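Local coordinates for protein transcriptional regulator (Enterococcus faecalis, PDB 3QFI) that is of undetermined function but belongs to the LytR-CpsA-Psr family of cell-envelope-associated proteins, at residues Arg171-Met185 against Ile216-Ser229. Sequence-based numbering, arbitrary orientation.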
loop_
_atom_site.group_PDB
_atom_site.type_symbol
_atom_site.label_atom_id
_atom_site.label_comp_id
_atom_site.label_asym_id
_atom_site.label_seq_id
_atom_site.Cartn_x
_atom_site.Cartn_y
_atom_site.Cartn_z
ATOM N N ARG A 171 -1.559 7.725 6.191
ATOM C CA ARG A 171 -1.267 7.179 7.513
ATOM C C ARG A 171 -2.506 6.443 8.042
ATOM O O ARG A 171 -2.390 5.358 8.590
ATOM C CB ARG A 171 -0.837 8.316 8.455
ATOM C CG ARG A 171 -0.931 8.034 9.958
ATOM C CD ARG A 171 0.055 6.978 10.457
ATOM N NE ARG A 171 -0.312 5.608 10.081
ATOM C CZ ARG A 171 0.346 4.520 10.484
ATOM N NH1 ARG A 171 -0.051 3.314 10.091
ATOM N NH2 ARG A 171 1.401 4.638 11.287
ATOM N N ARG A 172 -3.689 7.026 7.857
ATOM C CA ARG A 172 -4.927 6.395 8.306
ATOM C C ARG A 172 -5.241 5.113 7.527
ATOM O O ARG A 172 -5.771 4.152 8.088
ATOM C CB ARG A 172 -6.112 7.362 8.183
ATOM C CG ARG A 172 -6.332 8.231 9.407
ATOM C CD ARG A 172 -7.570 9.137 9.287
ATOM N NE ARG A 172 -7.389 10.312 8.424
ATOM C CZ ARG A 172 -7.741 10.376 7.141
ATOM N NH1 ARG A 172 -8.290 9.330 6.540
ATOM N NH2 ARG A 172 -7.587 11.507 6.470
ATOM N N GLN A 173 -4.931 5.091 6.236
ATOM C CA GLN A 173 -5.190 3.896 5.446
ATOM C C GLN A 173 -4.284 2.763 5.901
ATOM O O GLN A 173 -4.688 1.596 5.888
ATOM C CB GLN A 173 -4.981 4.179 3.965
ATOM C CG GLN A 173 -6.096 5.024 3.383
ATOM C CD GLN A 173 -5.844 5.435 1.948
ATOM O OE1 GLN A 173 -6.692 6.077 1.326
ATOM N NE2 GLN A 173 -4.675 5.075 1.413
ATOM N N ARG A 174 -3.066 3.108 6.323
ATOM C CA ARG A 174 -2.123 2.094 6.788
ATOM C C ARG A 174 -2.523 1.585 8.171
ATOM O O ARG A 174 -2.258 0.432 8.518
ATOM C CB ARG A 174 -0.687 2.642 6.857
ATOM C CG ARG A 174 -0.127 3.163 5.547
ATOM C CD ARG A 174 1.404 3.303 5.590
ATOM N NE ARG A 174 1.928 4.194 6.629
ATOM C CZ ARG A 174 2.061 5.517 6.515
ATOM N NH1 ARG A 174 1.699 6.144 5.399
ATOM N NH2 ARG A 174 2.605 6.216 7.507
ATOM N N GLU A 175 -3.161 2.444 8.959
ATOM C CA GLU A 175 -3.574 2.046 10.295
ATOM C C GLU A 175 -4.704 1.022 10.161
ATOM O O GLU A 175 -4.707 -0.004 10.838
ATOM C CB GLU A 175 -4.033 3.267 11.093
ATOM C CG GLU A 175 -4.162 2.993 12.584
ATOM C CD GLU A 175 -4.697 4.183 13.373
ATOM O OE1 GLU A 175 -4.781 4.070 14.617
ATOM O OE2 GLU A 175 -5.030 5.221 12.754
ATOM N N VAL A 176 -5.642 1.299 9.260
ATOM C CA VAL A 176 -6.767 0.412 9.009
ATOM C C VAL A 176 -6.268 -0.960 8.563
ATOM O O VAL A 176 -6.590 -1.968 9.186
ATOM C CB VAL A 176 -7.712 1.019 7.931
ATOM C CG1 VAL A 176 -8.754 -0.001 7.478
ATOM C CG2 VAL A 176 -8.407 2.245 8.499
ATOM N N VAL A 177 -5.480 -1.006 7.495
ATOM C CA VAL A 177 -4.959 -2.277 7.004
ATOM C C VAL A 177 -4.128 -2.981 8.066
ATOM O O VAL A 177 -4.084 -4.210 8.115
ATOM C CB VAL A 177 -4.081 -2.082 5.740
ATOM C CG1 VAL A 177 -3.384 -3.392 5.366
ATOM C CG2 VAL A 177 -4.944 -1.594 4.579
ATOM N N GLU A 178 -3.458 -2.213 8.916
ATOM C CA GLU A 178 -2.635 -2.825 9.955
ATOM C C GLU A 178 -3.515 -3.542 10.975
ATOM O O GLU A 178 -3.205 -4.655 11.417
ATOM C CB GLU A 178 -1.806 -1.773 10.672
ATOM C CG GLU A 178 -0.810 -2.362 11.646
ATOM C CD GLU A 178 -0.245 -1.314 12.581
ATOM O OE1 GLU A 178 0.087 -0.197 12.107
ATOM O OE2 GLU A 178 -0.131 -1.615 13.791
ATOM N N LYS A 179 -4.613 -2.890 11.345
ATOM C CA LYS A 179 -5.541 -3.459 12.304
ATOM C C LYS A 179 -6.251 -4.665 11.710
ATOM O O LYS A 179 -6.473 -5.657 12.399
ATOM C CB LYS A 179 -6.554 -2.400 12.736
ATOM C CG LYS A 179 -5.938 -1.264 13.528
ATOM C CD LYS A 179 -5.092 -1.797 14.678
ATOM C CE LYS A 179 -4.606 -0.686 15.607
ATOM N NZ LYS A 179 -3.937 0.428 14.884
ATOM N N ILE A 180 -6.594 -4.578 10.428
ATOM C CA ILE A 180 -7.266 -5.675 9.748
ATOM C C ILE A 180 -6.355 -6.899 9.775
ATOM O O ILE A 180 -6.675 -7.924 10.378
ATOM C CB ILE A 180 -7.590 -5.316 8.273
ATOM C CG1 ILE A 180 -8.618 -4.191 8.225
ATOM C CG2 ILE A 180 -8.166 -6.531 7.544
ATOM C CD1 ILE A 180 -9.953 -4.569 8.827
ATOM N N VAL A 181 -5.214 -6.777 9.118
ATOM C CA VAL A 181 -4.249 -7.852 9.058
ATOM C C VAL A 181 -3.989 -8.442 10.423
ATOM O O VAL A 181 -3.909 -9.665 10.582
ATOM C CB VAL A 181 -2.932 -7.347 8.500
ATOM C CG1 VAL A 181 -1.860 -8.414 8.656
ATOM C CG2 VAL A 181 -3.120 -6.970 7.037
ATOM N N ARG A 182 -3.855 -7.565 11.410
ATOM C CA ARG A 182 -3.588 -7.994 12.773
ATOM C C ARG A 182 -4.703 -8.922 13.259
ATOM O O ARG A 182 -4.438 -9.959 13.859
ATOM C CB ARG A 182 -3.487 -6.768 13.675
ATOM C CG ARG A 182 -2.696 -6.999 14.936
ATOM C CD ARG A 182 -1.260 -6.520 14.794
ATOM N NE ARG A 182 -0.428 -7.021 15.887
ATOM C CZ ARG A 182 0.825 -6.640 16.113
ATOM N NH1 ARG A 182 1.499 -7.163 17.134
ATOM N NH2 ARG A 182 1.398 -5.734 15.327
ATOM N N LYS A 183 -5.946 -8.537 12.979
ATOM C CA LYS A 183 -7.126 -9.304 13.368
ATOM C C LYS A 183 -7.233 -10.595 12.554
ATOM O O LYS A 183 -7.390 -11.683 13.114
ATOM C CB LYS A 183 -8.379 -8.462 13.138
ATOM C CG LYS A 183 -9.648 -9.006 13.767
ATOM C CD LYS A 183 -9.644 -8.805 15.271
ATOM C CE LYS A 183 -9.344 -7.357 15.634
ATOM N NZ LYS A 183 -10.293 -6.420 14.984
ATOM N N VAL A 184 -7.152 -10.474 11.230
ATOM C CA VAL A 184 -7.250 -11.643 10.363
ATOM C C VAL A 184 -6.218 -12.699 10.748
ATOM O O VAL A 184 -6.408 -13.883 10.470
ATOM C CB VAL A 184 -7.037 -11.284 8.865
ATOM C CG1 VAL A 184 -7.252 -12.521 8.008
ATOM C CG2 VAL A 184 -8.001 -10.184 8.428
ATOM N N MET A 185 -5.128 -12.272 11.386
ATOM C CA MET A 185 -4.069 -13.194 11.801
ATOM C C MET A 185 -4.067 -13.432 13.313
ATOM O O MET A 185 -3.171 -14.092 13.839
ATOM C CB MET A 185 -2.694 -12.645 11.399
ATOM C CG MET A 185 -2.497 -12.382 9.911
ATOM S SD MET A 185 -2.273 -13.864 8.925
ATOM C CE MET A 185 -0.576 -14.211 9.271
ATOM N N ILE A 216 0.385 -18.893 5.402
ATOM C CA ILE A 216 0.725 -17.639 6.059
ATOM C C ILE A 216 0.240 -17.638 7.506
ATOM O O ILE A 216 0.976 -17.242 8.401
ATOM C CB ILE A 216 0.086 -16.425 5.339
ATOM C CG1 ILE A 216 0.276 -16.535 3.822
ATOM C CG2 ILE A 216 0.700 -15.132 5.862
ATOM C CD1 ILE A 216 1.709 -16.616 3.367
ATOM N N GLN A 217 -0.996 -18.088 7.722
ATOM C CA GLN A 217 -1.592 -18.131 9.062
ATOM C C GLN A 217 -1.069 -19.298 9.918
ATOM O O GLN A 217 -1.808 -19.864 10.726
ATOM C CB GLN A 217 -3.135 -18.218 8.970
ATOM C CG GLN A 217 -3.832 -17.039 8.248
ATOM C CD GLN A 217 -5.372 -17.090 8.326
ATOM O OE1 GLN A 217 -5.997 -18.093 7.964
ATOM N NE2 GLN A 217 -5.981 -15.994 8.779
ATOM N N SER A 218 0.199 -19.655 9.748
ATOM C CA SER A 218 0.779 -20.753 10.513
ATOM C C SER A 218 2.290 -20.746 10.414
ATOM O O SER A 218 2.969 -21.554 11.048
ATOM C CB SER A 218 0.271 -22.091 9.982
ATOM O OG SER A 218 0.670 -22.279 8.636
ATOM N N LYS A 219 2.822 -19.828 9.623
ATOM C CA LYS A 219 4.257 -19.779 9.430
ATOM C C LYS A 219 4.826 -18.375 9.369
ATOM O O LYS A 219 6.042 -18.192 9.367
ATOM C CB LYS A 219 4.590 -20.526 8.152
ATOM C CG LYS A 219 4.331 -22.015 8.237
ATOM C CD LYS A 219 4.206 -22.641 6.863
ATOM C CE LYS A 219 5.265 -22.105 5.917
ATOM N NZ LYS A 219 6.625 -22.333 6.474
ATOM N N TYR A 220 3.935 -17.392 9.323
ATOM C CA TYR A 220 4.318 -15.996 9.233
ATOM C C TYR A 220 3.693 -15.188 10.355
ATOM O O TYR A 220 3.719 -13.961 10.331
ATOM C CB TYR A 220 3.879 -15.418 7.880
ATOM C CG TYR A 220 4.680 -15.905 6.700
ATOM C CD1 TYR A 220 4.481 -17.184 6.160
ATOM C CD2 TYR A 220 5.671 -15.098 6.134
ATOM C CE1 TYR A 220 5.252 -17.643 5.083
ATOM C CE2 TYR A 220 6.447 -15.550 5.066
ATOM C CZ TYR A 220 6.229 -16.824 4.546
ATOM O OH TYR A 220 6.984 -17.275 3.485
ATOM N N LEU A 221 3.125 -15.879 11.333
ATOM C CA LEU A 221 2.480 -15.204 12.454
ATOM C C LEU A 221 3.481 -14.277 13.143
ATOM O O LEU A 221 3.147 -13.162 13.534
ATOM C CB LEU A 221 1.917 -16.232 13.454
ATOM C CG LEU A 221 2.023 -17.721 13.104
ATOM C CD1 LEU A 221 3.468 -18.168 13.276
ATOM C CD2 LEU A 221 1.116 -18.564 14.006
ATOM N N SER A 222 4.716 -14.745 13.267
ATOM C CA SER A 222 5.758 -13.974 13.907
ATOM C C SER A 222 6.083 -12.734 13.086
ATOM O O SER A 222 6.395 -11.661 13.636
ATOM C CB SER A 222 7.016 -14.820 14.056
ATOM O OG SER A 222 7.620 -15.053 12.797
ATOM N N ALA A 223 6.017 -12.888 11.767
ATOM C CA ALA A 223 6.313 -11.798 10.838
ATOM C C ALA A 223 5.417 -10.580 11.053
ATOM O O ALA A 223 5.748 -9.476 10.622
ATOM C CB ALA A 223 6.181 -12.301 9.403
ATOM N N PHE A 224 4.284 -10.783 11.720
ATOM C CA PHE A 224 3.360 -9.686 11.993
ATOM C C PHE A 224 3.455 -9.213 13.442
ATOM O O PHE A 224 2.602 -8.459 13.917
ATOM C CB PHE A 224 1.919 -10.091 11.658
ATOM C CG PHE A 224 1.712 -10.381 10.199
ATOM C CD1 PHE A 224 1.775 -11.686 9.718
ATOM C CD2 PHE A 224 1.560 -9.340 9.287
ATOM C CE1 PHE A 224 1.700 -11.948 8.350
ATOM C CE2 PHE A 224 1.484 -9.589 7.920
ATOM C CZ PHE A 224 1.556 -10.899 7.448
ATOM N N LYS A 225 4.495 -9.651 14.148
ATOM C CA LYS A 225 4.675 -9.234 15.534
ATOM C C LYS A 225 4.906 -7.736 15.583
ATOM O O LYS A 225 4.609 -7.086 16.581
ATOM C CB LYS A 225 5.871 -9.952 16.181
ATOM C CG LYS A 225 5.586 -11.374 16.656
ATOM C CD LYS A 225 6.785 -11.970 17.384
ATOM C CE LYS A 225 6.463 -13.335 17.992
ATOM N NZ LYS A 225 7.577 -13.855 18.858
ATOM N N THR A 226 5.435 -7.190 14.494
ATOM C CA THR A 226 5.727 -5.768 14.423
ATOM C C THR A 226 5.518 -5.294 12.993
ATOM O O THR A 226 6.176 -5.778 12.070
ATOM C CB THR A 226 7.193 -5.483 14.815
ATOM O OG1 THR A 226 7.527 -6.222 15.998
ATOM C CG2 THR A 226 7.392 -3.994 15.073
ATOM N N ILE A 227 4.600 -4.352 12.819
ATOM C CA ILE A 227 4.300 -3.796 11.510
ATOM C C ILE A 227 4.904 -2.390 11.407
ATOM O O ILE A 227 4.350 -1.443 11.954
ATOM C CB ILE A 227 2.778 -3.696 11.306
ATOM C CG1 ILE A 227 2.085 -4.971 11.810
ATOM C CG2 ILE A 227 2.469 -3.452 9.837
ATOM C CD1 ILE A 227 2.548 -6.249 11.165
ATOM N N ASP A 228 6.034 -2.253 10.716
ATOM C CA ASP A 228 6.695 -0.947 10.567
ATOM C C ASP A 228 6.209 -0.221 9.297
ATOM O O ASP A 228 5.602 -0.834 8.417
ATOM C CB ASP A 228 8.219 -1.135 10.505
ATOM C CG ASP A 228 8.990 0.144 10.803
ATOM O OD1 ASP A 228 10.117 0.289 10.282
ATOM O OD2 ASP A 228 8.490 0.998 11.572
ATOM N N SER A 229 6.471 1.083 9.208
ATOM C CA SER A 229 6.064 1.876 8.047
ATOM C C SER A 229 7.269 2.496 7.344
ATOM O O SER A 229 8.386 2.449 7.848
ATOM C CB SER A 229 5.107 2.996 8.465
ATOM O OG SER A 229 3.941 2.485 9.081
HETATM O O HOH W 1 2.384 -0.484 13.872
#
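Phe224 packs against Val181, in the last turn of helix 166-184, and Met185, just past its C-terminal end. The methyl CE of Met185 lies 3.3 Å from Phe224 CE1, while on the same side of the ring Val181 CG1 lies 3.6 Å from Phe224 CD2; both come in obliquely. Met185 SD makes an oblique Met-aromatic contact, 5.1 Å from the centroid of the Phe224 ring and 35° off its normal. Bends in the Met185 chain at chi2 and chi3 turn CE back toward the ring and toward Ile216, leaving SD beside Gln217 CG.

Arg182 reaches the loop backbone: NH1 donates to Lys225 O (3.2 Å), a bent bond with an N-H...O angle of 144° whose donor sits above the carbonyl plane. Phe224 O lies over one face of the same guanidinium. The axes of helix segment 171-184 and strand segment 227-229 are 10.4 Å apart at closest approach and run nearly antiparallel, at 165°. Strand 227-230 is an outermost strand of this LytR-CpsA-Psr family protein's six-stranded mixed sheet, and the helix also reaches strand 56-62 beside it. Ile227 CB rests on the aliphatic part of Glu178, 3.8 Å from CG, and a water joins the two residues, donating to Ile227 O and, weakly, to Glu178 OE2. Further along, Ser229 OG lies near the guanidinium plane of Arg174, 3.6 Å from NE.

In the second shell, Arg174 NH1 is hydrogen-bonded to Ser61 OG, Ile50 and Ser57 touch the Phe224 side chain, and Met59 of strand 56-62 touches both Val177 and Ile227.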